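Local coordinates for thioredoxin-like fold domain-containing protein (Paracoccus denitrificans, PDB 3DML), which probably acts as a periplasmic thiol-disulfide oxidoreductase of the thioredoxin type in chemotrophic sulfur oxidation, at residues A34-E39 and P78-M83. Residues are numbered along the deposited sequence; the frame is centred on the assembly and turned at random.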
ATOM      1  N   ALA A  34     -10.475  -4.705   5.428  1.00 13.08           N
ATOM      2  CA  ALA A  34     -10.526  -5.690   6.516  1.00 13.53           C
ATOM      3  C   ALA A  34     -10.035  -7.065   6.038  1.00 13.39           C
ATOM      4  O   ALA A  34      -9.365  -7.799   6.799  1.00 13.59           O
ATOM      5  CB  ALA A  34     -11.932  -5.784   7.067  1.00 14.14           C
ATOM      6  N   ARG A  35     -10.363  -7.432   4.795  1.00 12.53           N
ATOM      7  CA  ARG A  35      -9.830  -8.680   4.234  1.00 12.93           C
ATOM      8  C   ARG A  35      -8.320  -8.688   4.124  1.00 12.38           C
ATOM      9  O   ARG A  35      -7.680  -9.669   4.470  1.00 12.51           O
ATOM     10  CB  ARG A  35     -10.408  -8.988   2.864  1.00 13.23           C
ATOM     11  CG  ARG A  35     -11.838  -9.463   2.907  1.00 15.15           C
ATOM     12  CD  ARG A  35     -12.184 -10.016   1.513  1.00 16.59           C
ATOM     13  NE  ARG A  35     -13.612 -10.259   1.373  1.00 21.44           N
ATOM     14  CZ  ARG A  35     -14.179 -10.639   0.236  1.00 22.22           C
ATOM     15  NH1 ARG A  35     -13.435 -10.818  -0.847  1.00 22.91           N
ATOM     16  NH2 ARG A  35     -15.484 -10.837   0.189  1.00 23.18           N
ATOM     17  N   TRP A  36      -7.741  -7.583   3.675  1.00 12.88           N
ATOM     18  CA  TRP A  36      -6.285  -7.500   3.549  1.00 12.97           C
ATOM     19  C   TRP A  36      -5.646  -7.568   4.940  1.00 13.64           C
ATOM     20  O   TRP A  36      -4.615  -8.244   5.125  1.00 12.73           O
ATOM     21  CB  TRP A  36      -5.875  -6.187   2.886  1.00 12.39           C
ATOM     22  CG  TRP A  36      -4.400  -6.132   2.539  1.00 11.58           C
ATOM     23  CD1 TRP A  36      -3.816  -6.573   1.399  1.00 11.95           C
ATOM     24  CD2 TRP A  36      -3.350  -5.610   3.353  1.00 13.53           C
ATOM     25  NE1 TRP A  36      -2.462  -6.343   1.431  1.00 12.67           N
ATOM     26  CE2 TRP A  36      -2.150  -5.741   2.622  1.00 12.82           C
ATOM     27  CE3 TRP A  36      -3.308  -5.023   4.624  1.00 13.99           C
ATOM     28  CZ2 TRP A  36      -0.911  -5.314   3.121  1.00 14.28           C
ATOM     29  CZ3 TRP A  36      -2.055  -4.591   5.125  1.00 14.52           C
ATOM     30  CH2 TRP A  36      -0.882  -4.761   4.372  1.00 13.45           C
ATOM     31  N   ASP A  37      -6.244  -6.842   5.890  1.00 14.44           N
ATOM     32  CA  ASP A  37      -5.782  -6.850   7.302  1.00 17.22           C
ATOM     33  C   ASP A  37      -5.785  -8.256   7.907  1.00 17.38           C
ATOM     34  O   ASP A  37      -4.897  -8.595   8.670  1.00 18.68           O
ATOM     35  CB  ASP A  37      -6.614  -5.912   8.195  1.00 17.68           C
ATOM     36  CG  ASP A  37      -6.388  -4.435   7.897  1.00 19.97           C
ATOM     37  OD1 ASP A  37      -5.355  -4.039   7.312  1.00 21.35           O
ATOM     38  OD2 ASP A  37      -7.281  -3.644   8.253  1.00 26.59           O
ATOM     39  N   ALA A  38      -6.773  -9.074   7.565  1.00 17.60           N
ATOM     40  CA  ALA A  38      -6.843 -10.450   8.049  1.00 17.96           C
ATOM     41  C   ALA A  38      -5.918 -11.394   7.285  1.00 18.86           C
ATOM     42  O   ALA A  38      -5.380 -12.338   7.867  1.00 19.24           O
ATOM     43  CB  ALA A  38      -8.269 -10.972   7.967  1.00 17.82           C
ATOM     44  N   GLU A  39      -5.756 -11.167   5.982  1.00 17.51           N
ATOM     45  CA  GLU A  39      -5.119 -12.153   5.120  1.00 17.77           C
ATOM     46  C   GLU A  39      -3.648 -11.886   4.880  1.00 17.45           C
ATOM     47  O   GLU A  39      -2.821 -12.807   4.979  1.00 18.85           O
ATOM     48  CB  GLU A  39      -5.838 -12.247   3.773  1.00 17.56           C
ATOM     49  CG  GLU A  39      -7.205 -12.859   3.913  1.00 20.93           C
ATOM     50  CD  GLU A  39      -8.093 -12.725   2.694  1.00 24.45           C
ATOM     51  OE1 GLU A  39      -7.615 -12.405   1.566  1.00 24.73           O
ATOM     52  OE2 GLU A  39      -9.305 -12.974   2.885  1.00 26.63           O
ATOM     53  N   PRO A  78      -9.224  -0.432  -0.565  1.00 13.95           N
ATOM     54  CA  PRO A  78      -7.842  -0.109  -0.195  1.00 13.40           C
ATOM     55  C   PRO A  78      -7.028   0.337  -1.405  1.00 13.63           C
ATOM     56  O   PRO A  78      -7.205  -0.183  -2.514  1.00 13.70           O
ATOM     57  CB  PRO A  78      -7.294  -1.445   0.340  1.00 13.99           C
ATOM     58  CG  PRO A  78      -8.098  -2.489  -0.397  1.00 13.80           C
ATOM     59  CD  PRO A  78      -9.439  -1.891  -0.710  1.00 13.86           C
ATOM     60  N   THR A  79      -6.148   1.306  -1.195  1.00 12.71           N
ATOM     61  CA  THR A  79      -5.138   1.636  -2.212  1.00 11.29           C
ATOM     62  C   THR A  79      -3.784   1.482  -1.545  1.00 10.98           C
ATOM     63  O   THR A  79      -3.598   1.930  -0.409  1.00 10.91           O
ATOM     64  CB  THR A  79      -5.306   3.086  -2.732  1.00 11.67           C
ATOM     65  OG1 THR A  79      -6.505   3.171  -3.511  1.00 12.20           O
ATOM     66  CG2 THR A  79      -4.114   3.515  -3.619  1.00 10.84           C
ATOM     67  N   PHE A  80      -2.836   0.888  -2.247  1.00 10.31           N
ATOM     68  CA  PHE A  80      -1.498   0.706  -1.705  1.00 10.77           C
ATOM     69  C   PHE A  80      -0.540   1.525  -2.542  1.00 11.00           C
ATOM     70  O   PHE A  80      -0.409   1.260  -3.729  1.00 11.88           O
ATOM     71  CB  PHE A  80      -1.090  -0.766  -1.763  1.00 10.75           C
ATOM     72  CG  PHE A  80      -2.061  -1.687  -1.057  1.00 11.37           C
ATOM     73  CD1 PHE A  80      -1.883  -1.976   0.304  1.00 11.84           C
ATOM     74  CD2 PHE A  80      -3.139  -2.243  -1.746  1.00 13.23           C
ATOM     75  CE1 PHE A  80      -2.764  -2.830   0.973  1.00 10.44           C
ATOM     76  CE2 PHE A  80      -4.055  -3.101  -1.091  1.00 10.96           C
ATOM     77  CZ  PHE A  80      -3.858  -3.387   0.279  1.00 12.25           C
ATOM     78  N   VAL A  81       0.093   2.527  -1.942  1.00 10.18           N
ATOM     79  CA  VAL A  81       0.986   3.380  -2.708  1.00  9.85           C
ATOM     80  C   VAL A  81       2.429   3.073  -2.320  1.00 10.68           C
ATOM     81  O   VAL A  81       2.806   3.181  -1.149  1.00 10.08           O
ATOM     82  CB  VAL A  81       0.712   4.885  -2.490  1.00 10.17           C
ATOM     83  CG1 VAL A  81       1.685   5.714  -3.337  1.00 11.44           C
ATOM     84  CG2 VAL A  81      -0.737   5.229  -2.864  1.00 10.66           C
ATOM     85  N   LEU A  82       3.224   2.689  -3.306  1.00 10.41           N
ATOM     86  CA  LEU A  82       4.640   2.454  -3.054  1.00 11.76           C
ATOM     87  C   LEU A  82       5.353   3.782  -3.201  1.00 12.74           C
ATOM     88  O   LEU A  82       5.350   4.396  -4.285  1.00 13.24           O
ATOM     89  CB  LEU A  82       5.216   1.408  -4.013  1.00 11.65           C
ATOM     90  CG  LEU A  82       6.675   1.042  -3.711  1.00 13.51           C
ATOM     91  CD1 LEU A  82       6.790   0.177  -2.435  1.00 12.69           C
ATOM     92  CD2 LEU A  82       7.314   0.347  -4.905  1.00 14.15           C
HETATM   93  N   MSE A  83       5.967   4.204  -2.101  1.00 13.04           N
HETATM   94  CA  MSE A  83       6.728   5.449  -2.021  1.00 13.68           C
HETATM   95  C   MSE A  83       8.200   5.129  -2.078  1.00 15.05           C
HETATM   96  O   MSE A  83       8.669   4.201  -1.413  1.00 15.03           O
HETATM   97  CB  MSE A  83       6.476   6.133  -0.680  1.00 12.69           C
HETATM   98  CG  MSE A  83       5.047   6.324  -0.318  1.00 15.10           C
HETATM   99 SE   MSE A  83       4.168   7.596  -1.522  1.00 21.33          SE
HETATM  100  CE  MSE A  83       5.128   9.180  -0.943  1.00 17.39           C
TER
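D37 OD1 forms a salt bridge with R57 NH2 and lies in the plane of the neighbouring W36 indole, at its edge, 3.5 Å from W36 CE3. One face of that indole receives F80, and this aromatic pair makes nearly all of the contact. The leading side of the phenyl does the touching: F80 CZ sits 3.4 Å from W36 CD1, while F80 CE1 comes equally near W36 CE2, over the rim of the five-membered ring. With centroids of the W36 five-membered ring and the phenyl 4.4 Å apart and planes inclined at 47°, the two rings meet obliquely. W36 CG stands anti to its backbone N (chi1 -171°), which carries the indole off the helix toward the strand. F101 packs edge-to-face with both rings, and M24 on strand 20-26 touches both. Replacing W36 with an alanine would probably take the indole face away from F80 CE1 and CZ and open a gap between helix and sheet. Segment 34-39 continues the helix that starts at the CxxC pair C30 and C33, reduced here, and P78 follows a cis peptide bond; an active-site helix packed on the strand after a cis-proline is characteristic of the thioredoxin fold.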